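Local coordinates for protein sulfate adenylyltransferase (Allochromatium vinosum, PDB 4DNX) that catalyses the transfer of the adenylyl group of ATP to sulfate, giving adenosine 5'-phosphosulfate and diphosphate, in dissimilatory sulfur metabolism, at residues A[38-52]-A[261-273]. Residues are numbered along the deposited sequence; the frame is centred on the assembly and turned at random. Where two conformers were deposited one is given.
Sequences SQAAGNAVMLGAGYF and MVTGYGFDMLYAG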
loop_
_atom_site.group_PDB
_atom_site.type_symbol
_atom_site.label_atom_id
_atom_site.label_comp_id
_atom_site.label_asym_id
_atom_site.label_seq_id
_atom_site.Cartn_x
_atom_site.Cartn_y
_atom_site.Cartn_z
ATOM N N SER A 38 5.074 17.431 -14.760
ATOM C CA SER A 38 4.375 16.196 -14.361
ATOM C C SER A 38 5.041 14.940 -14.976
ATOM O O SER A 38 5.064 13.855 -14.310
ATOM C CB SER A 38 2.870 16.315 -14.705
ATOM O OG SER A 38 2.114 15.193 -14.316
ATOM N N GLN A 39 5.579 15.051 -16.209
ATOM C CA GLN A 39 6.275 13.935 -16.849
ATOM C C GLN A 39 7.515 13.523 -16.033
ATOM O O GLN A 39 7.670 12.344 -15.721
ATOM C CB GLN A 39 6.638 14.262 -18.320
ATOM C CG GLN A 39 7.602 13.251 -18.935
ATOM C CD GLN A 39 7.860 13.579 -20.399
ATOM O OE1 GLN A 39 8.995 13.940 -20.796
ATOM N NE2 GLN A 39 6.812 13.473 -21.213
ATOM N N ALA A 40 8.338 14.489 -15.659
ATOM C CA ALA A 40 9.496 14.165 -14.831
ATOM C C ALA A 40 9.060 13.610 -13.470
ATOM O O ALA A 40 9.753 12.755 -12.882
ATOM C CB ALA A 40 10.392 15.388 -14.653
ATOM N N ALA A 41 8.003 14.183 -12.874
ATOM C CA ALA A 41 7.547 13.681 -11.564
ATOM C C ALA A 41 7.117 12.209 -11.651
ATOM O O ALA A 41 7.374 11.407 -10.737
ATOM C CB ALA A 41 6.422 14.592 -10.977
ATOM N N GLY A 42 6.415 11.853 -12.718
ATOM C CA GLY A 42 5.998 10.451 -12.920
ATOM C C GLY A 42 7.213 9.553 -13.112
ATOM O O GLY A 42 7.265 8.419 -12.608
ATOM N N ASN A 43 8.196 10.057 -13.842
ATOM C CA ASN A 43 9.449 9.323 -14.073
ATOM C C ASN A 43 10.075 9.064 -12.690
ATOM O O ASN A 43 10.572 7.940 -12.400
ATOM C CB ASN A 43 10.440 10.179 -14.906
ATOM C CG ASN A 43 10.098 10.249 -16.416
ATOM O OD1 ASN A 43 9.319 9.458 -16.927
ATOM N ND2 ASN A 43 10.731 11.188 -17.120
ATOM N N ALA A 44 10.037 10.065 -11.803
ATOM C CA ALA A 44 10.659 9.914 -10.477
ATOM C C ALA A 44 9.922 8.927 -9.595
ATOM O O ALA A 44 10.528 8.175 -8.855
ATOM C CB ALA A 44 10.749 11.299 -9.745
ATOM N N VAL A 45 8.588 8.942 -9.682
ATOM C CA VAL A 45 7.778 7.991 -8.893
ATOM C C VAL A 45 8.068 6.560 -9.378
ATOM O O VAL A 45 8.250 5.646 -8.509
ATOM C CB VAL A 45 6.280 8.327 -8.974
ATOM C CG1 VAL A 45 5.456 7.198 -8.333
ATOM C CG2 VAL A 45 5.993 9.591 -8.216
ATOM N N MET A 46 8.149 6.368 -10.708
ATOM C CA MET A 46 8.404 5.022 -11.292
ATOM C C MET A 46 9.821 4.559 -10.878
ATOM O O MET A 46 10.025 3.382 -10.532
ATOM C CB MET A 46 8.234 4.992 -12.829
ATOM C CG MET A 46 6.772 5.252 -13.282
ATOM S SD MET A 46 5.722 3.800 -12.891
ATOM C CE MET A 46 6.094 2.781 -14.261
ATOM N N LEU A 47 10.783 5.472 -10.913
ATOM C CA LEU A 47 12.131 5.125 -10.420
ATOM C C LEU A 47 12.123 4.774 -8.915
ATOM O O LEU A 47 12.793 3.802 -8.469
ATOM C CB LEU A 47 13.066 6.343 -10.649
ATOM C CG LEU A 47 13.562 6.452 -12.116
ATOM C CD1 LEU A 47 14.098 7.886 -12.307
ATOM C CD2 LEU A 47 14.628 5.397 -12.387
ATOM N N GLY A 48 11.437 5.581 -8.113
ATOM C CA GLY A 48 11.308 5.348 -6.657
ATOM C C GLY A 48 10.704 3.985 -6.346
ATOM O O GLY A 48 11.126 3.332 -5.410
ATOM N N ALA A 49 9.744 3.577 -7.180
ATOM C CA ALA A 49 8.902 2.379 -6.897
ATOM C C ALA A 49 9.499 1.121 -7.518
ATOM O O ALA A 49 8.927 0.028 -7.373
ATOM C CB ALA A 49 7.497 2.625 -7.451
ATOM N N GLY A 50 10.657 1.241 -8.177
ATOM C CA GLY A 50 11.363 0.065 -8.737
ATOM C C GLY A 50 10.895 -0.365 -10.135
ATOM O O GLY A 50 11.448 -1.308 -10.733
ATOM N N TYR A 51 9.888 0.308 -10.681
ATOM C CA TYR A 51 9.411 -0.041 -12.014
ATOM C C TYR A 51 10.479 0.194 -13.109
ATOM O O TYR A 51 10.508 -0.522 -14.124
ATOM C CB TYR A 51 8.162 0.758 -12.338
ATOM C CG TYR A 51 6.924 0.270 -11.591
ATOM C CD1 TYR A 51 6.345 -0.972 -11.909
ATOM C CD2 TYR A 51 6.328 1.058 -10.587
ATOM C CE1 TYR A 51 5.204 -1.428 -11.228
ATOM C CE2 TYR A 51 5.197 0.655 -9.895
ATOM C CZ TYR A 51 4.624 -0.611 -10.233
ATOM O OH TYR A 51 3.493 -1.014 -9.577
ATOM N N PHE A 52 11.336 1.215 -12.931
ATOM C CA PHE A 52 12.363 1.521 -13.934
ATOM C C PHE A 52 13.748 1.060 -13.479
ATOM O O PHE A 52 14.793 1.543 -13.934
ATOM C CB PHE A 52 12.356 3.024 -14.274
ATOM C CG PHE A 52 11.132 3.499 -15.032
ATOM C CD1 PHE A 52 10.161 2.622 -15.568
ATOM C CD2 PHE A 52 10.938 4.855 -15.172
ATOM C CE1 PHE A 52 9.059 3.118 -16.275
ATOM C CE2 PHE A 52 9.810 5.381 -15.880
ATOM C CZ PHE A 52 8.884 4.534 -16.405
ATOM N N MET A 261 -4.764 -10.316 -8.389
ATOM C CA MET A 261 -4.219 -9.245 -7.586
ATOM C C MET A 261 -4.629 -7.920 -8.208
ATOM O O MET A 261 -4.290 -7.677 -9.347
ATOM C CB MET A 261 -2.694 -9.314 -7.608
ATOM C CG MET A 261 -2.098 -10.190 -6.587
ATOM S SD MET A 261 -0.303 -10.295 -6.867
ATOM C CE MET A 261 0.147 -8.564 -6.740
ATOM N N VAL A 262 -5.354 -7.090 -7.456
ATOM C CA VAL A 262 -5.797 -5.755 -7.933
ATOM C C VAL A 262 -4.838 -4.682 -7.401
ATOM O O VAL A 262 -4.633 -4.543 -6.166
ATOM C CB VAL A 262 -7.249 -5.459 -7.526
ATOM C CG1 VAL A 262 -7.701 -4.074 -8.026
ATOM C CG2 VAL A 262 -8.205 -6.533 -8.129
ATOM N N THR A 263 -4.231 -3.952 -8.331
ATOM C CA THR A 263 -3.093 -3.080 -7.960
ATOM C C THR A 263 -3.121 -1.895 -8.880
ATOM O O THR A 263 -3.898 -1.848 -9.847
ATOM C CB THR A 263 -1.725 -3.760 -8.213
ATOM O OG1 THR A 263 -1.513 -3.916 -9.620
ATOM C CG2 THR A 263 -1.614 -5.127 -7.482
ATOM N N GLY A 264 -2.222 -0.963 -8.622
ATOM C CA GLY A 264 -2.134 0.237 -9.467
ATOM C C GLY A 264 -0.778 0.906 -9.431
ATOM O O GLY A 264 0.045 0.671 -8.512
ATOM N N TYR A 265 -0.541 1.768 -10.423
ATOM C CA TYR A 265 0.721 2.476 -10.472
ATOM C C TYR A 265 0.461 3.875 -11.012
ATOM O O TYR A 265 -0.607 4.156 -11.536
ATOM C CB TYR A 265 1.719 1.725 -11.375
ATOM C CG TYR A 265 1.367 1.766 -12.848
ATOM C CD1 TYR A 265 0.299 1.037 -13.350
ATOM C CD2 TYR A 265 2.053 2.643 -13.713
ATOM C CE1 TYR A 265 -0.025 1.098 -14.670
ATOM C CE2 TYR A 265 1.715 2.723 -15.065
ATOM C CZ TYR A 265 0.662 1.960 -15.512
ATOM O OH TYR A 265 0.348 2.000 -16.846
ATOM N N GLY A 266 1.468 4.735 -10.871
ATOM C CA GLY A 266 1.323 6.136 -11.334
ATOM C C GLY A 266 2.421 6.545 -12.311
ATOM O O GLY A 266 3.604 6.485 -11.973
ATOM N N PHE A 267 1.997 6.983 -13.514
ATOM C CA PHE A 267 2.920 7.370 -14.590
ATOM C C PHE A 267 2.082 8.047 -15.717
ATOM O O PHE A 267 1.042 7.512 -16.119
ATOM C CB PHE A 267 3.589 6.118 -15.183
ATOM C CG PHE A 267 4.565 6.412 -16.305
ATOM C CD1 PHE A 267 5.747 7.136 -16.058
ATOM C CD2 PHE A 267 4.307 5.957 -17.590
ATOM C CE1 PHE A 267 6.653 7.386 -17.108
ATOM C CE2 PHE A 267 5.199 6.200 -18.633
ATOM C CZ PHE A 267 6.395 6.928 -18.370
ATOM N N ASP A 268 2.511 9.208 -16.211
ATOM C CA ASP A 268 1.688 9.886 -17.234
ATOM C C ASP A 268 1.788 9.131 -18.553
ATOM O O ASP A 268 2.880 8.823 -19.016
ATOM C CB ASP A 268 2.125 11.352 -17.415
ATOM C CG ASP A 268 1.694 12.250 -16.252
ATOM O OD1 ASP A 268 0.822 11.845 -15.442
ATOM O OD2 ASP A 268 2.211 13.395 -16.146
ATOM N N MET A 269 0.631 8.837 -19.156
ATOM C CA MET A 269 0.610 8.190 -20.468
ATOM C C MET A 269 1.395 8.976 -21.531
ATOM O O MET A 269 1.285 10.219 -21.611
ATOM C CB MET A 269 -0.845 8.057 -20.961
ATOM C CG MET A 269 -1.728 7.125 -20.147
ATOM S SD MET A 269 -3.501 7.403 -20.572
ATOM C CE MET A 269 -3.529 6.881 -22.284
ATOM N N LEU A 270 2.164 8.251 -22.354
ATOM C CA LEU A 270 2.879 8.870 -23.480
ATOM C C LEU A 270 2.091 8.908 -24.795
ATOM O O LEU A 270 2.433 9.650 -25.734
ATOM C CB LEU A 270 4.219 8.155 -23.724
ATOM C CG LEU A 270 5.198 8.074 -22.552
ATOM C CD1 LEU A 270 6.349 7.167 -22.892
ATOM C CD2 LEU A 270 5.752 9.484 -22.228
ATOM N N TYR A 271 1.050 8.085 -24.876
ATOM C CA TYR A 271 0.315 7.893 -26.122
ATOM C C TYR A 271 1.235 7.485 -27.286
ATOM O O TYR A 271 0.979 7.863 -28.419
ATOM C CB TYR A 271 -0.482 9.155 -26.510
ATOM C CG TYR A 271 -1.468 9.648 -25.457
ATOM C CD1 TYR A 271 -2.776 9.162 -25.410
ATOM C CD2 TYR A 271 -1.092 10.632 -24.541
ATOM C CE1 TYR A 271 -3.690 9.639 -24.436
ATOM C CE2 TYR A 271 -1.977 11.095 -23.572
ATOM C CZ TYR A 271 -3.263 10.600 -23.522
ATOM O OH TYR A 271 -4.117 11.095 -22.559
ATOM N N ALA A 272 2.266 6.689 -27.005
ATOM C CA ALA A 272 3.329 6.393 -27.985
ATOM C C ALA A 272 3.228 5.004 -28.606
ATOM O O ALA A 272 4.159 4.521 -29.284
ATOM C CB ALA A 272 4.719 6.631 -27.331
ATOM N N GLY A 273 2.080 4.358 -28.408
ATOM C CA GLY A 273 1.776 3.108 -29.142
ATOM C C GLY A 273 2.863 2.065 -28.964
ATOM O O GLY A 273 3.218 1.747 -27.808
HETATM O O HOH W 1 0.504 12.858 -12.938
HETATM O O HOH W 2 5.278 10.491 -16.119
#
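Phe267, at the C-terminal side of strand 261-266, presses its ring against helix 38-48. Its CB and CG both rest on Met46 CG, and beyond them CD1 packs 3.5 Å from the same Met46 CG. CE1 then meets Asn43 OD1 at the ring's edge, in plane, at 3.4 Å, where the slightly positive ring hydrogens suit a carbonyl oxygen. Over one face comes Phe52, whose CZ reaches Phe267 CE1 at 3.7 Å and, at the tip, Phe267 CZ at 4.0 Å; with planes at 85° the pair forms an offset edge-to-face stack. CG set opposite the backbone N (chi1 -180°) brings the ring between Asn43, Met46 and Phe52. The backbones come nearest at Gly42 and Phe267, their CA atoms 4.7 Å apart. Met46, flexible and bent at chi2 and chi3, folds its sulfur against the edge of the Tyr265 ring, a Met-aromatic contact, while Tyr51 lays CZ near Tyr265 CB and hydrogen-bonds through OH to the backbone O of Arg178 and to His227 NE2. Were the Phe267 ring cut back to an alanine, the edge of Phe52 would probably lose the face it points at, and a gap would be likely to open beside Met46 CG. Toward the helix start the contact turns polar: Ser38 OG donates to the syn lone pair of Asp268 OD2 at 2.6 Å, one water joins Ser38 OG to Asp268 OD1, and another links Gln39 O to Asp268 N. Leu279 of helix 274-287 also packs on both phenylalanines. Thus a helix of the PUA-like region docks on the C-terminal end of an outermost strand of the parallel, Rossmann-like sheet of the ATP-sulfurylase region.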